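Fimbrial subunit type 1 (Actinomyces oris, PDB 3UXF) forms the major subunit of a fimbria on the surface of this Gram-positive bacterium, serving in cell adhesion. Local coordinates at residues I81-V86 with G136-S141. Sequence-based numbering, arbitrary orientation.
Sequences ITKLNV and GAYLVS
Residues 81-84 and 136-141 pair as antiparallel neighbours, the two inner strands of a four-stranded sheet in the N-terminal domain of the pilin. Strand 114-119 flanks the first and strand 155-159 the second. Thr82 and Leu139 form the hydrogen-bonded pair: Thr82 N donates to Leu139 O at 2.8 Å, and Leu139 N returns a bond to Thr82 O. Leu84 N then bonds to Ala137 O at 2.8 Å, nearly straight at 168°. A water bridges Thr82 OG1 and Leu139 O, so this carbonyl accepts from both the water and Thr82 N.

Ile81, Lys83, Tyr138 and Val140 share one face of the sheet. Lys83 and Tyr138 form a non-hydrogen-bonded pair, and the tyrosine ring lies against the lysine's CB and CG. Lys83 CB is 3.7 Å from Tyr138 CE1, and Lys83 CG sits over one ring face, toward the rim. CG anti to the backbone N (chi1 -167°) lays the lysine chain obliquely over the ring; CD comes near Tyr138 OH, and bends further out take NZ to a water. Tyr138 OH takes its hydrogen bond from Glu134 N, in the loop just before the strand. Ile81 CD1 meets the ring obliquely, 3.8 Å from Tyr138 CD1, while Ile81 CG2 lies beside the methyls of Val140.

The side chains alternate between the two faces, as in any beta strand; the pilin is built from beta sandwiches. On the face of Thr82 and Leu139, Leu84 CD2 packs 3.8 Å from Leu139 CB, the two side chains meeting at a slant. Beyond the end of strand 78-84, an inverse gamma turn is centred on Asn85. Val86 CG2 comes back to Ala137 CB at 3.7 Å. A second water links the two segments here: it accepts from Lys83 NZ and Ala137 N, and donates to Leu84 O and Val86 O.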
# COMPACT_ATOMS: atom_id res chain seq x y z
N ILE A 81 -19.93 -21.24 -12.75
CA ILE A 81 -20.26 -21.07 -14.16
C ILE A 81 -21.75 -21.32 -14.36
O ILE A 81 -22.31 -22.25 -13.77
CB ILE A 81 -19.38 -21.97 -15.07
CG1 ILE A 81 -19.62 -23.46 -14.80
CG2 ILE A 81 -17.92 -21.65 -14.83
CD1 ILE A 81 -18.88 -24.38 -15.80
N THR A 82 -22.38 -20.50 -15.19
CA THR A 82 -23.80 -20.70 -15.48
C THR A 82 -23.98 -20.85 -16.99
O THR A 82 -23.57 -19.97 -17.75
CB THR A 82 -24.63 -19.52 -15.00
OG1 THR A 82 -24.42 -19.36 -13.59
CG2 THR A 82 -26.11 -19.76 -15.29
N LYS A 83 -24.57 -21.97 -17.46
CA LYS A 83 -24.77 -22.14 -18.89
C LYS A 83 -25.80 -21.16 -19.45
O LYS A 83 -26.82 -20.90 -18.81
CB LYS A 83 -25.22 -23.58 -19.23
CG LYS A 83 -25.14 -23.90 -20.73
CD LYS A 83 -25.40 -25.41 -20.98
CE LYS A 83 -26.28 -25.67 -22.19
NZ LYS A 83 -25.81 -25.17 -23.49
N LEU A 84 -25.50 -20.57 -20.60
CA LEU A 84 -26.41 -19.60 -21.20
C LEU A 84 -27.31 -20.31 -22.17
O LEU A 84 -26.97 -21.39 -22.70
CB LEU A 84 -25.64 -18.49 -21.91
CG LEU A 84 -24.65 -17.72 -21.02
CD1 LEU A 84 -24.08 -16.54 -21.78
CD2 LEU A 84 -25.30 -17.27 -19.69
N ASN A 85 -28.48 -19.73 -22.40
CA ASN A 85 -29.46 -20.34 -23.29
C ASN A 85 -29.18 -19.95 -24.74
O ASN A 85 -29.95 -19.22 -25.38
CB ASN A 85 -30.86 -19.91 -22.88
CG ASN A 85 -31.32 -20.60 -21.60
OD1 ASN A 85 -31.99 -19.99 -20.76
ND2 ASN A 85 -30.96 -21.87 -21.46
N VAL A 86 -28.04 -20.41 -25.23
CA VAL A 86 -27.69 -20.32 -26.64
C VAL A 86 -27.18 -21.68 -27.07
O VAL A 86 -26.51 -22.39 -26.30
CB VAL A 86 -26.59 -19.25 -26.94
CG1 VAL A 86 -27.13 -17.82 -26.71
CG2 VAL A 86 -25.34 -19.52 -26.12
N GLY A 136 -21.16 -25.17 -25.30
CA GLY A 136 -22.06 -24.06 -25.07
C GLY A 136 -21.36 -22.85 -24.50
O GLY A 136 -20.14 -22.83 -24.36
N ALA A 137 -22.14 -21.82 -24.17
CA ALA A 137 -21.59 -20.60 -23.61
C ALA A 137 -21.88 -20.53 -22.11
O ALA A 137 -22.94 -20.95 -21.65
CB ALA A 137 -22.16 -19.39 -24.32
N TYR A 138 -20.93 -19.99 -21.36
CA TYR A 138 -21.08 -19.89 -19.92
C TYR A 138 -20.75 -18.51 -19.39
O TYR A 138 -19.82 -17.85 -19.85
CB TYR A 138 -20.15 -20.89 -19.22
CG TYR A 138 -20.56 -22.33 -19.39
CD1 TYR A 138 -21.27 -22.99 -18.41
CD2 TYR A 138 -20.22 -23.03 -20.54
CE1 TYR A 138 -21.65 -24.30 -18.56
CE2 TYR A 138 -20.59 -24.35 -20.70
CZ TYR A 138 -21.30 -24.98 -19.71
OH TYR A 138 -21.67 -26.29 -19.86
N LEU A 139 -21.52 -18.08 -18.39
CA LEU A 139 -21.25 -16.86 -17.67
C LEU A 139 -20.44 -17.30 -16.47
O LEU A 139 -20.87 -18.15 -15.70
CB LEU A 139 -22.54 -16.19 -17.24
CG LEU A 139 -22.40 -14.84 -16.52
CD1 LEU A 139 -21.70 -13.84 -17.41
CD2 LEU A 139 -23.77 -14.33 -16.11
N VAL A 140 -19.25 -16.73 -16.31
CA VAL A 140 -18.35 -17.12 -15.24
C VAL A 140 -18.25 -16.00 -14.22
O VAL A 140 -17.92 -14.85 -14.58
CB VAL A 140 -16.95 -17.44 -15.79
CG1 VAL A 140 -16.03 -17.97 -14.67
CG2 VAL A 140 -17.07 -18.46 -16.94
N SER A 141 -18.50 -16.32 -12.97
CA SER A 141 -18.49 -15.30 -11.92
C SER A 141 -17.75 -15.78 -10.69
O SER A 141 -17.88 -16.93 -10.25
CB SER A 141 -19.94 -14.92 -11.58
OG SER A 141 -19.96 -13.91 -10.57
O HOH W 1 -22.17 -17.87 -13.13
O HOH W 2 -24.85 -22.61 -24.11